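Local coordinates for B-type Cna protein (Enterococcus faecium, PDB 6FWY) that is of unknown function but, as a cell-wall-anchored surface protein with a thioester domain, probably helps the bacterium attach covalently to its host, at residues D76-Y79 and R80-K83; L94-N98 and D99-W103. One frame throughout, in Å; residues are numbered along the deposited sequence.

Contact 1 (D76-Y79 and R80-K83); sequences DEFY and RMFK
Phe78 and Met81, side by side and pointing the same way, form the tightly packed flank of one short helix, whereas Tyr79 and Lys83 make its loose fringe. On the packed side, Met81 CE lies near the plane of the Phe78 ring, 4.0 Å from CD1, at its edge. The sulfur stands 5.3 Å (SD) from the centroid of the Phe78 ring, oblique to it, in a Met-aromatic contact. Met81 CE also rests over one face of the Phe82 ring, toward its rim, while Phe78 O sits at the edge of that ring, 3.2 Å from Phe82 CD2. Four i to i+4 bonds hold the backbone, from Arg80 N to Asp76 O through Lys83 N to Tyr79 O.

Arg80 is buried and well held too. Bent at chi3 (-67°), its chain folds back along the helix and brings the guanidinium over Asp76 O, which lies 3.7 Å from CZ. Looser is the partly exposed carboxylate of Asp76, which stays short of a direct contact: water 1 bridges the two, donating to Asp76 OD2 at 2.8 Å and accepting from Arg80 NH1 at 3.0 Å in the guanidinium plane. Tyr79 crosses Arg80 at about a right angle, and its OH comes within 4.0 Å of Lys83 CD on the extended, exposed lysine.

Ala148 O and Asp153 O bind the guanidinium, and Lys149 pairs with Glu77; Ala148 and Lys149 belong to the end of helix 131-150, and Asp153 lies just past it. Phe78 and Phe82 press on Val259 of strand 258-277, and Met81 packs against helix 99-113.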
loop_
_atom_site.group_PDB
_atom_site.type_symbol
_atom_site.label_atom_id
_atom_site.label_comp_id
_atom_site.label_asym_id
_atom_site.label_seq_id
_atom_site.Cartn_x
_atom_site.Cartn_y
_atom_site.Cartn_z
ATOM N N ASP A 76 3.613 -7.103 -4.501
ATOM C CA ASP A 76 3.056 -6.157 -5.458
ATOM C C ASP A 76 1.886 -6.751 -6.256
ATOM O O ASP A 76 0.949 -6.038 -6.625
ATOM C CB ASP A 76 4.152 -5.635 -6.394
ATOM C CG ASP A 76 5.187 -4.755 -5.678
ATOM O OD1 ASP A 76 4.946 -4.355 -4.492
ATOM O OD2 ASP A 76 6.249 -4.482 -6.292
ATOM N N GLU A 77 1.929 -8.051 -6.509
ATOM C CA GLU A 77 0.835 -8.736 -7.212
ATOM C C GLU A 77 -0.457 -8.635 -6.396
ATOM O O GLU A 77 -1.500 -8.296 -6.937
ATOM C CB GLU A 77 1.181 -10.210 -7.510
ATOM C CG GLU A 77 2.421 -10.399 -8.387
ATOM C CD GLU A 77 2.675 -11.862 -8.757
ATOM O OE1 GLU A 77 2.423 -12.756 -7.914
ATOM O OE2 GLU A 77 3.117 -12.136 -9.909
ATOM N N PHE A 78 -0.375 -8.918 -5.100
ATOM C CA PHE A 78 -1.528 -8.787 -4.207
ATOM C C PHE A 78 -1.983 -7.324 -4.065
ATOM O O PHE A 78 -3.176 -7.063 -4.032
ATOM C CB PHE A 78 -1.263 -9.435 -2.835
ATOM C CG PHE A 78 -1.470 -10.933 -2.817
ATOM C CD1 PHE A 78 -2.755 -11.465 -2.755
ATOM C CD2 PHE A 78 -0.394 -11.807 -2.909
ATOM C CE1 PHE A 78 -2.961 -12.850 -2.788
ATOM C CE2 PHE A 78 -0.603 -13.200 -2.941
ATOM C CZ PHE A 78 -1.879 -13.721 -2.855
ATOM N N TYR A 79 -1.052 -6.378 -4.001
ATOM C CA TYR A 79 -1.408 -4.952 -4.012
ATOM C C TYR A 79 -2.278 -4.644 -5.206
ATOM O O TYR A 79 -3.352 -4.092 -5.053
ATOM C CB TYR A 79 -0.155 -4.060 -4.038
ATOM C CG TYR A 79 -0.465 -2.592 -4.239
ATOM C CD1 TYR A 79 -0.973 -1.806 -3.195
ATOM C CD2 TYR A 79 -0.255 -1.981 -5.474
ATOM C CE1 TYR A 79 -1.268 -0.458 -3.388
ATOM C CE2 TYR A 79 -0.541 -0.648 -5.691
ATOM C CZ TYR A 79 -1.049 0.112 -4.646
ATOM O OH TYR A 79 -1.322 1.426 -4.849
ATOM N N ARG A 80 -1.814 -5.035 -6.391
ATOM C CA ARG A 80 -2.546 -4.776 -7.620
ATOM C C ARG A 80 -3.877 -5.509 -7.704
ATOM O O ARG A 80 -4.822 -4.973 -8.268
ATOM C CB ARG A 80 -1.669 -5.092 -8.832
ATOM C CG ARG A 80 -0.598 -4.038 -9.068
ATOM C CD ARG A 80 0.058 -4.187 -10.425
ATOM N NE ARG A 80 0.845 -5.417 -10.519
ATOM C CZ ARG A 80 2.109 -5.577 -10.123
ATOM N NH1 ARG A 80 2.818 -4.573 -9.582
ATOM N NH2 ARG A 80 2.677 -6.778 -10.291
ATOM N N MET A 81 -3.966 -6.708 -7.133
ATOM C CA MET A 81 -5.237 -7.427 -7.091
ATOM C C MET A 81 -6.298 -6.567 -6.398
ATOM O O MET A 81 -7.414 -6.448 -6.905
ATOM C CB MET A 81 -5.100 -8.775 -6.376
ATOM C CG MET A 81 -6.405 -9.565 -6.244
ATOM S SD MET A 81 -6.262 -10.922 -5.062
ATOM C CE MET A 81 -6.403 -10.047 -3.481
ATOM N N PHE A 82 -5.948 -5.992 -5.246
ATOM C CA PHE A 82 -6.853 -5.095 -4.544
ATOM C C PHE A 82 -7.170 -3.842 -5.359
ATOM O O PHE A 82 -8.319 -3.523 -5.541
ATOM C CB PHE A 82 -6.304 -4.709 -3.167
ATOM C CG PHE A 82 -6.437 -5.792 -2.135
ATOM C CD1 PHE A 82 -7.648 -5.999 -1.476
ATOM C CD2 PHE A 82 -5.358 -6.589 -1.799
ATOM C CE1 PHE A 82 -7.773 -6.991 -0.502
ATOM C CE2 PHE A 82 -5.476 -7.587 -0.843
ATOM C CZ PHE A 82 -6.685 -7.785 -0.196
ATOM N N LYS A 83 -6.151 -3.157 -5.860
ATOM C CA LYS A 83 -6.333 -1.897 -6.622
ATOM C C LYS A 83 -7.138 -2.080 -7.910
ATOM O O LYS A 83 -7.934 -1.218 -8.266
ATOM C CB LYS A 83 -4.982 -1.266 -6.946
ATOM C CG LYS A 83 -5.068 0.168 -7.424
ATOM C CD LYS A 83 -3.758 0.700 -7.979
ATOM C CE LYS A 83 -4.020 2.032 -8.688
ATOM N NZ LYS A 83 -2.779 2.831 -8.837
HETATM O O HOH W 1 5.729 -4.523 -9.057
#

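Contact 2 (L94-N98 and D99-W103); sequences LGAGN and DTEAW
The side chains of Asn98 and Glu101 cross at about a right angle, and their amide and carboxylate planes are 56° apart, where Asn98 forms the N-cap of helix 99-113. From above the carboxylate plane, Gly97 N donates to Glu101 OE1 at 2.9 Å. The other oxygen, OE2, accepts from water 2, which in turn takes a bond from Asn98 ND2 and so links the two flat groups. Around the amide, OD1 is the capping acceptor: Glu101 N reaches it nearly straight (169°), tilted from the carbonyl plane, and Thr100 N adds a weak bond. With chi1 at 63°, CG of Asn98 sits between its own backbone N and carbonyl carbon, which turns OD1 back over these N-H groups of the first turn.

The loop before the cap opens with a Schellman motif, in which Gly95 takes positive phi after helix 91-94. From there the chain doubles back, and Ala96 CB settles 3.8 Å from Ala102 CB, with Leu94 CD1 alongside at 4.0 Å from the same methyl. Arg136 of helix 131-150 forms a salt bridge with Glu101 OE1, so that oxygen is gripped from the loop and from a second helix; the positive charge would probably keep the carboxylate ionised. The main-chain oxygen of the capping residue is used as well: Asn98 O accepts from Ala102 N at 3.1 Å, with the donor in the carbonyl plane.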
loop_
_atom_site.group_PDB
_atom_site.type_symbol
_atom_site.label_atom_id
_atom_site.label_comp_id
_atom_site.label_asym_id
_atom_site.label_seq_id
_atom_site.Cartn_x
_atom_site.Cartn_y
_atom_site.Cartn_z
ATOM N N LEU A 94 -15.209 -4.098 -14.261
ATOM C CA LEU A 94 -14.582 -5.420 -14.379
ATOM C C LEU A 94 -15.219 -6.379 -15.414
ATOM O O LEU A 94 -14.619 -7.395 -15.754
ATOM C CB LEU A 94 -14.543 -6.096 -13.012
ATOM C CG LEU A 94 -13.744 -5.349 -11.941
ATOM C CD1 LEU A 94 -14.019 -5.935 -10.556
ATOM C CD2 LEU A 94 -12.258 -5.360 -12.224
ATOM N N GLY A 95 -16.416 -6.067 -15.904
ATOM C CA GLY A 95 -17.138 -6.951 -16.819
ATOM C C GLY A 95 -17.999 -7.978 -16.101
ATOM O O GLY A 95 -18.646 -8.793 -16.738
ATOM N N ALA A 96 -18.019 -7.928 -14.771
ATOM C CA ALA A 96 -18.899 -8.766 -13.970
ATOM C C ALA A 96 -20.310 -8.206 -14.036
ATOM O O ALA A 96 -20.498 -7.015 -14.189
ATOM C CB ALA A 96 -18.405 -8.800 -12.534
ATOM N N GLY A 97 -21.297 -9.078 -13.938
ATOM C CA GLY A 97 -22.712 -8.693 -13.984
ATOM C C GLY A 97 -23.294 -8.197 -12.674
ATOM O O GLY A 97 -24.354 -7.616 -12.698
ATOM N N ASN A 98 -22.635 -8.487 -11.555
ATOM C CA ASN A 98 -23.064 -8.029 -10.219
ATOM C C ASN A 98 -21.876 -8.092 -9.246
ATOM O O ASN A 98 -20.820 -8.619 -9.598
ATOM C CB ASN A 98 -24.245 -8.864 -9.707
ATOM C CG ASN A 98 -23.896 -10.335 -9.520
ATOM O OD1 ASN A 98 -22.990 -10.689 -8.770
ATOM N ND2 ASN A 98 -24.615 -11.202 -10.199
ATOM N N ASP A 99 -22.062 -7.581 -8.036
ATOM C CA ASP A 99 -20.996 -7.529 -7.017
ATOM C C ASP A 99 -20.510 -8.882 -6.485
ATOM O O ASP A 99 -19.357 -8.983 -6.054
ATOM C CB ASP A 99 -21.412 -6.648 -5.837
ATOM C CG ASP A 99 -21.512 -5.170 -6.216
ATOM O OD1 ASP A 99 -21.133 -4.804 -7.357
ATOM O OD2 ASP A 99 -21.981 -4.357 -5.397
ATOM N N THR A 100 -21.374 -9.901 -6.503
ATOM C CA THR A 100 -20.979 -11.252 -6.073
ATOM C C THR A 100 -20.009 -11.850 -7.079
ATOM O O THR A 100 -19.006 -12.420 -6.685
ATOM C CB THR A 100 -22.170 -12.200 -5.907
ATOM O OG1 THR A 100 -23.091 -11.646 -4.989
ATOM C CG2 THR A 100 -21.713 -13.546 -5.344
ATOM N N GLU A 101 -20.329 -11.709 -8.364
ATOM C CA GLU A 101 -19.440 -12.148 -9.446
ATOM C C GLU A 101 -18.102 -11.403 -9.421
ATOM O O GLU A 101 -17.058 -12.014 -9.620
ATOM C CB GLU A 101 -20.099 -11.961 -10.822
ATOM C CG GLU A 101 -21.234 -12.934 -11.114
ATOM C CD GLU A 101 -22.035 -12.616 -12.362
ATOM O OE1 GLU A 101 -21.545 -11.860 -13.246
ATOM O OE2 GLU A 101 -23.164 -13.144 -12.467
ATOM N N ALA A 102 -18.149 -10.089 -9.193
ATOM C CA ALA A 102 -16.925 -9.268 -9.133
ATOM C C ALA A 102 -16.048 -9.681 -7.950
ATOM O O ALA A 102 -14.852 -9.895 -8.101
ATOM C CB ALA A 102 -17.266 -7.782 -9.074
ATOM N N TRP A 103 -16.658 -9.812 -6.780
ATOM C CA TRP A 103 -15.948 -10.296 -5.602
ATOM C C TRP A 103 -15.335 -11.691 -5.818
ATOM O O TRP A 103 -14.163 -11.904 -5.500
ATOM C CB TRP A 103 -16.865 -10.313 -4.381
ATOM C CG TRP A 103 -16.375 -11.230 -3.290
ATOM C CD1 TRP A 103 -15.274 -11.073 -2.504
ATOM C CD2 TRP A 103 -16.972 -12.458 -2.901
ATOM N NE1 TRP A 103 -15.151 -12.130 -1.643
ATOM C CE2 TRP A 103 -16.180 -13.000 -1.864
ATOM C CE3 TRP A 103 -18.094 -13.172 -3.346
ATOM C CZ2 TRP A 103 -16.481 -14.219 -1.242
ATOM C CZ3 TRP A 103 -18.396 -14.381 -2.735
ATOM C CH2 TRP A 103 -17.594 -14.891 -1.688
HETATM O O HOH W 2 -24.358 -14.361 -10.386
#

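In the fold
Contact 2 starts the helix that contact 1 leans on, both in the thioester domain. Contact 1 closes before contact 2 opens along the chain; their centres are about 17 Å apart and their nearest atoms about 7 Å, without touching. Two helices connect them indirectly: helix 99-113, which contact 2 begins, passes Met81 of contact 1 farther along, and helix 131-150 meets Glu101 through Arg136 and Arg80 through Ala148. The centre of contact 1 is about 9 Å, and that of contact 2 about 24 Å, from the centre of the chain. Near contact 2, a tetraethylene glycol, probably from the crystallisation liquor, accepts a hydrogen bond from Asn98.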